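Local coordinates for hypothetical protein (Pseudomonas putida, PDB 2HLJ), which probably acts on acyl-CoA thioesters, as a betainyl-CoA thiolase of the hotdog-fold thioesterase-like superfamily, at residues 83-88 with 128-133; 34-39 with 110-115; 43-48 with 55-60. One frame throughout, in Å; residues are numbered along the deposited sequence. Where two conformers were deposited one is given.

Contact 1 (83-88 with 128-133); sequences LGFDRK and TTVCRL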
ATOM      1  N   LEU A  83     -12.027   9.206   9.880  1.00 19.99           N
ATOM      2  CA  LEU A  83     -12.932   9.843   8.946  1.00 19.87           C
ATOM      3  C   LEU A  83     -14.360   9.403   9.171  1.00 21.87           C
ATOM      4  O   LEU A  83     -15.283  10.105   8.790  1.00 22.61           O
ATOM      5  CB  LEU A  83     -12.533   9.510   7.519  1.00 21.10           C
ATOM      6  CG  LEU A  83     -11.084   9.811   7.190  1.00 25.99           C
ATOM      7  CD1 LEU A  83     -10.752   9.283   5.806  1.00 25.29           C
ATOM      8  CD2 LEU A  83     -10.838  11.303   7.353  1.00 27.90           C
ATOM      9  N   GLY A  84     -14.549   8.253   9.810  1.00 19.92           N
ATOM     10  CA  GLY A  84     -15.897   7.665   9.918  1.00 19.44           C
ATOM     11  C   GLY A  84     -15.791   6.247  10.437  1.00 18.28           C
ATOM     12  O   GLY A  84     -14.717   5.667  10.414  1.00 19.26           O
ATOM     13  N   PHE A  85     -16.886   5.707  10.966  1.00 19.27           N
ATOM     14  CA  PHE A  85     -16.929   4.305  11.335  1.00 18.57           C
ATOM     15  C   PHE A  85     -18.364   3.853  11.427  1.00 22.20           C
ATOM     16  O   PHE A  85     -19.264   4.689  11.574  1.00 20.03           O
ATOM     17  CB  PHE A  85     -16.162   4.034  12.638  1.00 18.02           C
ATOM     18  CG  PHE A  85     -16.760   4.667  13.857  1.00 20.45           C
ATOM     19  CD1 PHE A  85     -17.733   4.013  14.591  1.00 18.68           C
ATOM     20  CD2 PHE A  85     -16.329   5.910  14.289  1.00 16.76           C
ATOM     21  CE1 PHE A  85     -18.253   4.596  15.739  1.00 19.83           C
ATOM     22  CE2 PHE A  85     -16.864   6.510  15.414  1.00 18.85           C
ATOM     23  CZ  PHE A  85     -17.807   5.851  16.152  1.00 23.63           C
ATOM     24  N   ASP A  86     -18.590   2.544  11.292  1.00 20.82           N
ATOM     25  CA  ASP A  86     -19.936   2.019  11.465  1.00 21.08           C
ATOM     26  C   ASP A  86     -19.892   0.921  12.497  1.00 19.57           C
ATOM     27  O   ASP A  86     -19.037   0.954  13.358  1.00 18.42           O
ATOM     28  CB  ASP A  86     -20.559   1.619  10.122  1.00 22.85           C
ATOM     29  CG  ASP A  86     -19.782   0.538   9.381  1.00 26.77           C
ATOM     30  OD1 ASP A  86     -19.010  -0.243  10.004  1.00 22.12           O
ATOM     31  OD2 ASP A  86     -19.981   0.460   8.154  1.00 20.57           O
ATOM     32  N   ARG A  87     -20.798  -0.043  12.438  1.00 19.97           N
ATOM     33  CA  ARG A  87     -20.828  -1.104  13.441  1.00 22.76           C
ATOM     34  C   ARG A  87     -19.560  -1.959  13.445  1.00 21.91           C
ATOM     35  O   ARG A  87     -19.200  -2.476  14.469  1.00 22.32           O
ATOM     36  CB  ARG A  87     -22.070  -1.986  13.257  1.00 22.55           C
ATOM     37  CG  ARG A  87     -23.373  -1.243  13.516  1.00 29.09           C
ATOM     38  CD  ARG A  87     -24.605  -2.165  13.509  1.00 29.90           C
ATOM     39  N   LYS A  88     -18.889  -2.112  12.305  1.00 21.81           N
ATOM     40  CA  LYS A  88     -17.712  -2.973  12.243  1.00 23.57           C
ATOM     41  C   LYS A  88     -16.558  -2.505  11.349  1.00 21.19           C
ATOM     42  O   LYS A  88     -15.546  -3.224  11.229  1.00 19.67           O
ATOM     43  CB  LYS A  88     -18.120  -4.384  11.844  1.00 26.75           C
ATOM     44  CG  LYS A  88     -18.678  -4.506  10.467  1.00 26.92           C
ATOM     45  CD  LYS A  88     -19.469  -5.826  10.309  1.00 29.95           C
ATOM     46  CE  LYS A  88     -19.583  -6.223   8.840  1.00 39.07           C
ATOM     47  NZ  LYS A  88     -20.210  -7.558   8.549  1.00 39.68           N
ATOM     48  N   THR A 128     -17.931   0.880  24.607  1.00 25.80           N
ATOM     49  CA  THR A 128     -16.714   1.539  25.060  1.00 25.97           C
ATOM     50  C   THR A 128     -15.803   1.975  23.913  1.00 24.72           C
ATOM     51  O   THR A 128     -15.235   3.061  23.941  1.00 22.77           O
ATOM     52  CB  THR A 128     -15.922   0.586  25.987  1.00 27.45           C
ATOM     53  OG1 THR A 128     -16.744   0.211  27.099  1.00 29.88           O
ATOM     54  CG2 THR A 128     -14.697   1.243  26.526  1.00 32.14           C
ATOM     55  N   THR A 129     -15.643   1.105  22.915  1.00 23.31           N
ATOM     56  CA  THR A 129     -14.889   1.416  21.713  1.00 22.08           C
ATOM     57  C   THR A 129     -15.496   2.620  20.997  1.00 19.01           C
ATOM     58  O   THR A 129     -14.768   3.521  20.578  1.00 19.57           O
ATOM     59  CB  THR A 129     -14.836   0.193  20.717  1.00 21.20           C
ATOM     60  OG1 THR A 129     -14.175  -0.908  21.338  1.00 23.69           O
ATOM     61  CG2 THR A 129     -14.080   0.535  19.469  1.00 21.11           C
ATOM     62  N   VAL A 130     -16.814   2.606  20.809  1.00 19.41           N
ATOM     63  CA  VAL A 130     -17.493   3.712  20.153  1.00 20.58           C
ATOM     64  C   VAL A 130     -17.260   5.025  20.894  1.00 22.35           C
ATOM     65  O   VAL A 130     -17.060   6.082  20.276  1.00 22.18           O
ATOM     66  CB  VAL A 130     -18.999   3.480  20.035  1.00 18.75           C
ATOM     67  CG1 VAL A 130     -19.691   4.719  19.526  1.00 24.43           C
ATOM     68  CG2 VAL A 130     -19.293   2.309  19.099  1.00 21.52           C
ATOM     69  N   CYS A 131     -17.344   4.968  22.217  1.00 22.94           N
ATOM     70  CA  CYS A 131     -17.113   6.165  23.022  0.50 22.35           C
ATOM     71  C   CYS A 131     -15.693   6.688  22.850  1.00 21.73           C
ATOM     72  O   CYS A 131     -15.498   7.888  22.702  1.00 17.77           O
ATOM     73  CB  CYS A 131     -17.436   5.924  24.502  0.50 24.24           C
ATOM     74  SG  CYS A 131     -19.213   5.763  24.814  0.50 23.06           S
ATOM     75  N   ARG A 132     -14.696   5.806  22.823  1.00 19.75           N
ATOM     76  CA  ARG A 132     -13.310   6.267  22.608  1.00 19.75           C
ATOM     77  C   ARG A 132     -13.098   6.808  21.174  1.00 19.22           C
ATOM     78  O   ARG A 132     -12.426   7.818  20.978  1.00 17.51           O
ATOM     79  CB  ARG A 132     -12.319   5.157  22.942  1.00 20.82           C
ATOM     80  CG  ARG A 132     -12.453   4.713  24.382  1.00 19.87           C
ATOM     81  CD  ARG A 132     -11.591   3.490  24.738  1.00 19.42           C
ATOM     82  NE  ARG A 132     -11.838   3.139  26.132  1.00 17.16           N
ATOM     83  CZ  ARG A 132     -11.508   1.995  26.714  1.00 20.39           C
ATOM     84  NH1 ARG A 132     -10.928   1.027  26.035  1.00 21.10           N
ATOM     85  NH2 ARG A 132     -11.809   1.805  27.984  1.00 18.49           N
ATOM     86  N   LEU A 133     -13.704   6.163  20.184  1.00 18.06           N
ATOM     87  CA  LEU A 133     -13.658   6.660  18.817  1.00 19.29           C
ATOM     88  C   LEU A 133     -14.314   8.045  18.692  1.00 19.66           C
ATOM     89  O   LEU A 133     -13.781   8.942  18.043  1.00 19.47           O
ATOM     90  CB  LEU A 133     -14.352   5.664  17.858  1.00 19.78           C
ATOM     91  CG  LEU A 133     -13.595   4.355  17.602  1.00 20.98           C
ATOM     92  CD1 LEU A 133     -14.430   3.350  16.827  1.00 24.78           C
ATOM     93  CD2 LEU A 133     -12.288   4.604  16.891  1.00 20.35           C
TER
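The phenyl ring of F85 carries L133 over one face and meets V130 at its edge. CD1 of L133 stands 3.9 Å from the centroid of the F85 ring and only 6° off the ring normal, a CH-pi contact over the middle of the face. CB of L133 lies 3.6 Å from CE2 of F85, at the rim of the ring, so one leucine reaches from its centre to its border. Near the ring plane, CG1 of V130 sits 4.0 Å from CZ of F85, and the two side chains cross at about a right angle. V130 and L133 are three residues apart, so about one turn of the helix supplies both the atom over the face and the one at the edge. No hydrogen bond links the two segments. OD1 of D86 accepts from K88 N at 3.0 Å in an Asx turn just beyond the strand, and OD2 of D86 pairs with R89. F85 ends strand 75-85, after a classic beta bulge in which L83 and G84 both face H91. L90 of the neighbouring strand 89-98 touches both F85 and L133, while I43 of helix 25-43 packs against L133, so helix 127-138 rests on the sheet beside the end of the long helix.

Contact 2 (34-39 with 110-115); sequences YATDAL and QMLLHV
T36 of the long helix reaches L112 and Q110 on strand 104-114 through its two branches, one apolar and one polar. Its methyl, CG2, is anti to the backbone N and points at the tip of L112, with 4.0 Å from CG2 of T36 to CD2 of L112 and nearly as little to CD1. The two side chains thus meet tip to tip, the methyl facing both branches of the leucine. L112 has its CG beside the backbone N, but its chi2 of 136° lies away from the staggered positions, so the isopropyl end is somewhat eclipsed. The other branch of T36, OG1, has its chi1 at -62°, beside the backbone N, and is turned toward Q110. OG1 of T36 and OE1 of Q110 are 4.0 Å apart, too far to bond directly, and a water bridges them: 2.8 Å from T36 OG1, and 2.6 Å from Q110 OE1, to which it probably donates. The Q110 chain runs extended beyond CG to bring its amide to this water. T36 OG1 also bonds NE2 of H94 and the carbonyl of F32, and NE2 of Q110 bonds S108, so both polar ends are held from further directions. The helix is the central one of the hotdog fold, enclosed by the curved antiparallel sheet. T36 also touches L57, and L112 touches T59, on the adjoining strand 57-66, while on the neighbouring strand 89-98 V92 touches both Q110 and L112.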
ATOM      1  N   TYR A  34       1.778   0.066  11.327  1.00 20.06           N
ATOM      2  CA  TYR A  34       2.187   0.177  12.708  1.00 20.61           C
ATOM      3  C   TYR A  34       1.421   1.303  13.384  1.00 19.61           C
ATOM      4  O   TYR A  34       1.042   1.174  14.519  1.00 16.68           O
ATOM      5  CB  TYR A  34       3.667   0.439  12.821  1.00 20.77           C
ATOM      6  CG  TYR A  34       4.583  -0.698  12.406  1.00 22.00           C
ATOM      7  CD1 TYR A  34       4.187  -2.036  12.491  1.00 24.53           C
ATOM      8  CD2 TYR A  34       5.872  -0.429  11.990  1.00 27.06           C
ATOM      9  CE1 TYR A  34       5.052  -3.065  12.117  1.00 23.49           C
ATOM     10  CE2 TYR A  34       6.743  -1.441  11.646  1.00 25.38           C
ATOM     11  CZ  TYR A  34       6.335  -2.755  11.701  1.00 26.97           C
ATOM     12  OH  TYR A  34       7.225  -3.754  11.332  1.00 26.09           O
ATOM     13  N   ALA A  35       1.173   2.379  12.654  1.00 19.68           N
ATOM     14  CA  ALA A  35       0.352   3.485  13.163  1.00 23.25           C
ATOM     15  C   ALA A  35      -1.077   3.032  13.474  1.00 22.32           C
ATOM     16  O   ALA A  35      -1.652   3.441  14.495  1.00 22.51           O
ATOM     17  CB  ALA A  35       0.323   4.641  12.175  1.00 22.77           C
ATOM     18  N   THR A  36      -1.664   2.230  12.577  1.00 22.17           N
ATOM     19  CA  THR A  36      -3.006   1.644  12.795  1.00 19.02           C
ATOM     20  C   THR A  36      -2.999   0.779  14.056  1.00 19.54           C
ATOM     21  O   THR A  36      -3.890   0.877  14.896  1.00 20.28           O
ATOM     22  CB  THR A  36      -3.434   0.792  11.594  1.00 19.23           C
ATOM     23  OG1 THR A  36      -3.537   1.603  10.417  1.00 18.94           O
ATOM     24  CG2 THR A  36      -4.788   0.101  11.849  1.00 24.02           C
ATOM     25  N   ASP A  37      -1.950  -0.020  14.237  1.00 20.26           N
ATOM     26  CA  ASP A  37      -1.850  -0.846  15.444  1.00 18.69           C
ATOM     27  C   ASP A  37      -1.804   0.009  16.746  1.00 18.54           C
ATOM     28  O   ASP A  37      -2.465  -0.279  17.752  1.00 15.82           O
ATOM     29  CB  ASP A  37      -0.638  -1.770  15.385  1.00 17.14           C
ATOM     30  CG  ASP A  37      -0.703  -2.784  14.244  1.00 25.77           C
ATOM     31  OD1 ASP A  37      -1.743  -2.923  13.563  1.00 25.43           O
ATOM     32  OD2 ASP A  37       0.328  -3.438  14.011  1.00 26.28           O
ATOM     33  N   ALA A  38      -0.988   1.034  16.726  1.00 21.13           N
ATOM     34  CA  ALA A  38      -0.888   1.971  17.832  1.00 20.80           C
ATOM     35  C   ALA A  38      -2.197   2.709  18.099  1.00 19.35           C
ATOM     36  O   ALA A  38      -2.514   2.991  19.239  1.00 21.88           O
ATOM     37  CB  ALA A  38       0.243   2.977  17.559  1.00 23.69           C
ATOM     38  N   LEU A  39      -2.948   3.037  17.065  1.00 19.84           N
ATOM     39  CA  LEU A  39      -4.258   3.634  17.259  1.00 19.48           C
ATOM     40  C   LEU A  39      -5.193   2.666  18.012  1.00 20.15           C
ATOM     41  O   LEU A  39      -5.948   3.079  18.888  1.00 19.48           O
ATOM     42  CB  LEU A  39      -4.871   4.013  15.921  1.00 18.66           C
ATOM     43  CG  LEU A  39      -6.200   4.751  16.007  1.00 21.68           C
ATOM     44  CD1 LEU A  39      -6.098   6.090  16.734  1.00 26.30           C
ATOM     45  CD2 LEU A  39      -6.803   4.898  14.639  1.00 26.09           C
ATOM     46  N   GLN A 110      -7.754   4.580   4.228  1.00 15.87           N
ATOM     47  CA  GLN A 110      -7.933   3.158   4.383  1.00 17.07           C
ATOM     48  C   GLN A 110      -9.251   2.831   4.993  1.00 18.46           C
ATOM     49  O   GLN A 110      -9.789   3.612   5.783  1.00 19.56           O
ATOM     50  CB  GLN A 110      -6.866   2.575   5.314  1.00 17.84           C
ATOM     51  CG  GLN A 110      -5.502   3.166   5.072  1.00 20.39           C
ATOM     52  CD  GLN A 110      -4.425   2.341   5.671  1.00 27.46           C
ATOM     53  OE1 GLN A 110      -4.654   1.601   6.621  1.00 21.17           O
ATOM     54  NE2 GLN A 110      -3.234   2.467   5.131  1.00 21.97           N
HETATM   55  N   MSE A 111      -9.741   1.655   4.640  1.00 17.46           N
HETATM   56  CA  MSE A 111     -10.922   1.081   5.265  0.50 19.72           C
HETATM   57  C   MSE A 111     -10.541  -0.249   5.912  1.00 19.90           C
HETATM   58  O   MSE A 111      -9.960  -1.112   5.269  1.00 18.15           O
HETATM   59  CB  MSE A 111     -12.024   0.871   4.217  0.50 18.86           C
HETATM   60  CG  MSE A 111     -13.308   0.303   4.799  0.50 23.88           C
HETATM   61 SE   MSE A 111     -14.243   1.628   5.828  0.38 32.39          SE
HETATM   62  CE  MSE A 111     -14.781   2.814   4.387  0.50 39.28           C
ATOM     63  N   LEU A 112     -10.888  -0.407   7.180  1.00 19.05           N
ATOM     64  CA  LEU A 112     -10.492  -1.575   7.971  1.00 21.50           C
ATOM     65  C   LEU A 112     -11.748  -2.223   8.552  1.00 18.94           C
ATOM     66  O   LEU A 112     -12.700  -1.523   8.862  1.00 20.32           O
ATOM     67  CB  LEU A 112      -9.569  -1.122   9.098  1.00 23.83           C
ATOM     68  CG  LEU A 112      -8.373  -0.223   8.744  1.00 22.37           C
ATOM     69  CD1 LEU A 112      -8.243   0.875   9.710  1.00 28.20           C
ATOM     70  CD2 LEU A 112      -7.089  -1.072   8.748  1.00 25.36           C
ATOM     71  N   LEU A 113     -11.741  -3.553   8.618  1.00 18.48           N
ATOM     72  CA  LEU A 113     -12.844  -4.377   9.107  1.00 18.49           C
ATOM     73  C   LEU A 113     -12.459  -5.004  10.431  1.00 20.06           C
ATOM     74  O   LEU A 113     -11.368  -5.607  10.544  1.00 19.31           O
ATOM     75  CB  LEU A 113     -13.142  -5.511   8.106  1.00 19.74           C
ATOM     76  CG  LEU A 113     -14.231  -6.524   8.496  1.00 18.34           C
ATOM     77  CD1 LEU A 113     -15.565  -5.839   8.624  1.00 21.24           C
ATOM     78  CD2 LEU A 113     -14.327  -7.655   7.497  1.00 22.72           C
ATOM     79  N   HIS A 114     -13.343  -4.875  11.426  1.00 19.15           N
ATOM     80  CA  HIS A 114     -13.141  -5.543  12.702  1.00 19.26           C
ATOM     81  C   HIS A 114     -13.635  -6.966  12.547  1.00 18.94           C
ATOM     82  O   HIS A 114     -14.775  -7.202  12.164  1.00 18.72           O
ATOM     83  CB  HIS A 114     -13.869  -4.814  13.841  1.00 18.55           C
ATOM     84  CG  HIS A 114     -13.612  -5.379  15.214  1.00 18.69           C
ATOM     85  ND1 HIS A 114     -14.623  -5.575  16.127  1.00 19.15           N
ATOM     86  CD2 HIS A 114     -12.465  -5.746  15.843  1.00 13.33           C
ATOM     87  CE1 HIS A 114     -14.114  -6.068  17.250  1.00 24.44           C
ATOM     88  NE2 HIS A 114     -12.809  -6.179  17.107  1.00 15.82           N
ATOM     89  N   VAL A 115     -12.773  -7.913  12.854  1.00 21.20           N
ATOM     90  CA  VAL A 115     -13.059  -9.324  12.589  1.00 25.66           C
ATOM     91  C   VAL A 115     -13.112 -10.112  13.885  1.00 26.75           C
ATOM     92  O   VAL A 115     -12.358  -9.861  14.797  1.00 30.60           O
ATOM     93  CB  VAL A 115     -12.034  -9.974  11.607  1.00 26.25           C
ATOM     94  CG1 VAL A 115     -11.980  -9.211  10.321  1.00 28.72           C
ATOM     95  CG2 VAL A 115     -10.656 -10.058  12.207  1.00 33.20           C
TER
HETATM   96  O   HOH W   1      -3.039   0.188   8.111  1.00 17.85           O

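Contact 3 (43-48 with 55-60); sequences IGLDAD and NSLFTL
In the loop that leaves the central hotdog helix, L45 and D46 meet S56 and L57 at the start of strand 57-66. The helix ends in a Schellman motif with G44, at positive phi, as its C-prime residue; L45 N returns to M40 O and G44 N to D41 O. A type II turn from G44 to A47 follows, its A47 N to G44 O bond weak at 3.4 Å, and it puts L45 and D46 facing the strand. OD2 of D46 lies 2.7 Å from OG of S56, a possible hydrogen bond whose proton is not settled, since the carbonyl of G51 is also within reach of the serine. The same carboxylate oxygen also bonds NE2 of H114, its stronger partner. S56 has a chi1 of 56°, with OG lying between its own N and C, which turns the hydroxyl to the aspartate. In the hotdog fold the sheet wraps the long helix; here the loop after that helix is joined to the start of strand 57-66, the outermost strand of the sheet within this chain. Next to S56, L45 extends with CG anti to its backbone N, chi1 174°, laying CD2 3.8 Å from the S56 OG and 4.1 Å from CD2 of L57. L57 does not leave its backbone aimed at L45, but its end comes round to it, and the two leucines cross obliquely. M40 of the helix touches both of them, and T129 of helix 127-138 also touches L45. A glycerol, probably from the crystallisation liquor, lies about 4 Å from the L57 side chain and bonds T59 OG1, which also bonds D25 of the second subunit.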
ATOM      1  N   ILE A  43      -7.065   3.156  21.783  1.00 26.45           N
ATOM      2  CA  ILE A  43      -8.454   2.980  22.138  1.00 25.61           C
ATOM      3  C   ILE A  43      -8.711   1.652  22.837  1.00 26.06           C
ATOM      4  O   ILE A  43      -9.825   1.378  23.215  1.00 26.01           O
ATOM      5  CB  ILE A  43      -9.411   3.234  20.963  1.00 29.35           C
ATOM      6  CG1 ILE A  43      -9.339   2.158  19.895  1.00 29.57           C
ATOM      7  CG2 ILE A  43      -9.174   4.636  20.360  1.00 30.17           C
ATOM      8  CD1 ILE A  43     -10.468   2.317  18.861  1.00 29.58           C
ATOM      9  N   GLY A  44      -7.667   0.847  23.045  1.00 25.41           N
ATOM     10  CA  GLY A  44      -7.776  -0.407  23.800  1.00 23.46           C
ATOM     11  C   GLY A  44      -8.649  -1.437  23.130  1.00 21.44           C
ATOM     12  O   GLY A  44      -9.288  -2.225  23.798  1.00 22.85           O
ATOM     13  N   LEU A  45      -8.635  -1.486  21.811  1.00 21.34           N
ATOM     14  CA  LEU A  45      -9.518  -2.396  21.084  1.00 20.68           C
ATOM     15  C   LEU A  45      -9.014  -3.810  21.250  1.00 19.71           C
ATOM     16  O   LEU A  45      -7.876  -4.105  20.890  1.00 21.83           O
ATOM     17  CB  LEU A  45      -9.605  -2.047  19.615  1.00 20.57           C
ATOM     18  CG  LEU A  45     -10.395  -3.038  18.732  1.00 23.20           C
ATOM     19  CD1 LEU A  45     -11.868  -3.084  19.079  1.00 28.90           C
ATOM     20  CD2 LEU A  45     -10.223  -2.721  17.264  1.00 24.58           C
ATOM     21  N   ASP A  46      -9.868  -4.666  21.799  1.00 20.05           N
ATOM     22  CA  ASP A  46      -9.543  -6.078  22.053  1.00 21.49           C
ATOM     23  C   ASP A  46      -8.236  -6.249  22.816  1.00 20.10           C
ATOM     24  O   ASP A  46      -7.504  -7.194  22.579  1.00 19.20           O
ATOM     25  CB  ASP A  46      -9.501  -6.857  20.751  1.00 20.50           C
ATOM     26  CG  ASP A  46     -10.833  -6.882  20.042  1.00 25.03           C
ATOM     27  OD1 ASP A  46     -11.859  -7.229  20.677  1.00 26.63           O
ATOM     28  OD2 ASP A  46     -10.854  -6.579  18.837  1.00 18.57           O
ATOM     29  N   ALA A  47      -8.006  -5.359  23.776  1.00 20.12           N
ATOM     30  CA  ALA A  47      -6.739  -5.266  24.510  1.00 20.07           C
ATOM     31  C   ALA A  47      -6.374  -6.505  25.324  1.00 21.17           C
ATOM     32  O   ALA A  47      -5.196  -6.759  25.627  1.00 21.20           O
ATOM     33  CB  ALA A  47      -6.767  -4.038  25.426  1.00 23.72           C
ATOM     34  N   ASP A  48      -7.374  -7.263  25.712  1.00 20.39           N
ATOM     35  CA  ASP A  48      -7.138  -8.383  26.569  1.00 21.84           C
ATOM     36  C   ASP A  48      -7.122  -9.726  25.825  1.00 20.08           C
ATOM     37  O   ASP A  48      -7.156 -10.780  26.468  1.00 22.37           O
ATOM     38  CB  ASP A  48      -8.205  -8.371  27.661  1.00 22.93           C
ATOM     39  CG  ASP A  48      -8.120  -7.121  28.532  1.00 26.99           C
ATOM     40  OD1 ASP A  48      -6.985  -6.643  28.810  1.00 24.01           O
ATOM     41  OD2 ASP A  48      -9.193  -6.628  28.920  1.00 25.53           O
ATOM     42  N   ASN A  55      -4.504  -6.609  15.722  1.00 23.87           N
ATOM     43  CA  ASN A  55      -4.659  -7.969  15.220  1.00 22.88           C
ATOM     44  C   ASN A  55      -6.091  -8.322  14.812  1.00 23.94           C
ATOM     45  O   ASN A  55      -6.273  -9.178  13.955  1.00 25.14           O
ATOM     46  CB  ASN A  55      -4.113  -9.010  16.213  1.00 22.39           C
ATOM     47  CG  ASN A  55      -2.576  -9.015  16.303  1.00 27.12           C
ATOM     48  OD1 ASN A  55      -1.885  -8.787  15.320  1.00 35.96           O
ATOM     49  ND2 ASN A  55      -2.049  -9.306  17.484  1.00 35.50           N
ATOM     50  N   SER A  56      -7.095  -7.666  15.385  1.00 21.75           N
ATOM     51  CA  SER A  56      -8.502  -7.950  15.038  1.00 22.31           C
ATOM     52  C   SER A  56      -9.007  -7.090  13.890  1.00 23.14           C
ATOM     53  O   SER A  56     -10.216  -7.047  13.649  1.00 22.77           O
ATOM     54  CB  SER A  56      -9.413  -7.665  16.239  1.00 23.43           C
ATOM     55  OG  SER A  56      -9.220  -6.324  16.667  1.00 20.63           O
ATOM     56  N   LEU A  57      -8.121  -6.363  13.210  1.00 21.53           N
ATOM     57  CA  LEU A  57      -8.524  -5.562  12.051  1.00 21.90           C
ATOM     58  C   LEU A  57      -7.964  -6.166  10.759  1.00 22.95           C
ATOM     59  O   LEU A  57      -6.791  -6.493  10.694  1.00 22.59           O
ATOM     60  CB  LEU A  57      -8.001  -4.145  12.178  1.00 19.84           C
ATOM     61  CG  LEU A  57      -8.574  -3.281  13.282  1.00 20.11           C
ATOM     62  CD1 LEU A  57      -7.988  -1.904  13.132  1.00 26.42           C
ATOM     63  CD2 LEU A  57     -10.101  -3.233  13.236  1.00 19.00           C
ATOM     64  N   PHE A  58      -8.793  -6.293   9.741  1.00 20.60           N
ATOM     65  CA  PHE A  58      -8.335  -6.704   8.430  1.00 21.12           C
ATOM     66  C   PHE A  58      -8.456  -5.478   7.534  1.00 21.88           C
ATOM     67  O   PHE A  58      -9.530  -4.879   7.437  1.00 19.43           O
ATOM     68  CB  PHE A  58      -9.211  -7.852   7.916  1.00 23.20           C
ATOM     69  CG  PHE A  58      -8.845  -8.354   6.515  1.00 26.29           C
ATOM     70  CD1 PHE A  58      -7.682  -9.098   6.298  1.00 35.07           C
ATOM     71  CD2 PHE A  58      -9.671  -8.079   5.426  1.00 30.27           C
ATOM     72  CE1 PHE A  58      -7.356  -9.567   5.013  1.00 28.75           C
ATOM     73  CE2 PHE A  58      -9.365  -8.542   4.134  1.00 29.85           C
ATOM     74  CZ  PHE A  58      -8.206  -9.284   3.923  1.00 28.52           C
ATOM     75  N   THR A  59      -7.365  -5.069   6.905  1.00 21.23           N
ATOM     76  CA  THR A  59      -7.455  -3.941   6.000  1.00 20.25           C
ATOM     77  C   THR A  59      -8.178  -4.411   4.738  1.00 17.09           C
ATOM     78  O   THR A  59      -7.750  -5.370   4.122  1.00 17.30           O
ATOM     79  CB  THR A  59      -6.093  -3.386   5.644  1.00 21.43           C
ATOM     80  OG1 THR A  59      -5.350  -3.095   6.841  1.00 24.14           O
ATOM     81  CG2 THR A  59      -6.281  -2.100   4.843  1.00 20.06           C
ATOM     82  N   LEU A  60      -9.286  -3.761   4.409  1.00 16.01           N
ATOM     83  CA  LEU A  60     -10.095  -4.115   3.248  1.00 18.90           C
ATOM     84  C   LEU A  60      -9.514  -3.499   1.968  1.00 19.17           C
ATOM     85  O   LEU A  60      -9.502  -4.131   0.920  1.00 17.86           O
ATOM     86  CB  LEU A  60     -11.539  -3.638   3.426  1.00 18.15           C
ATOM     87  CG  LEU A  60     -12.350  -4.375   4.481  1.00 21.68           C
ATOM     88  CD1 LEU A  60     -13.675  -3.692   4.717  1.00 23.93           C
ATOM     89  CD2 LEU A  60     -12.526  -5.813   4.053  1.00 21.83           C
TER

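Along the chain, 34-39 on helix 25-43 opens contact 2, and contact 3 then closes a short loop of six residues between 43-48 and 55-60. That loop is nested inside the larger one, which closes only at 110-115. Before that closure, 83-88 has opened contact 1, completed at 128-133, so contacts 1 and 2 cross while contacts 3 and 1 stand in series. Contacts 2 and 1 tie helix 25-43 and helix 127-138 to one antiparallel sheet, and contact 3 adds the loop after helix 25-43. Probable hydrogen bonds join them further: K88 O lies 2.8 Å from H114 N, linking contact 1 to contact 2, and R132 NH1 lies 3.0 Å from I43 O, linking contact 1 to contact 3.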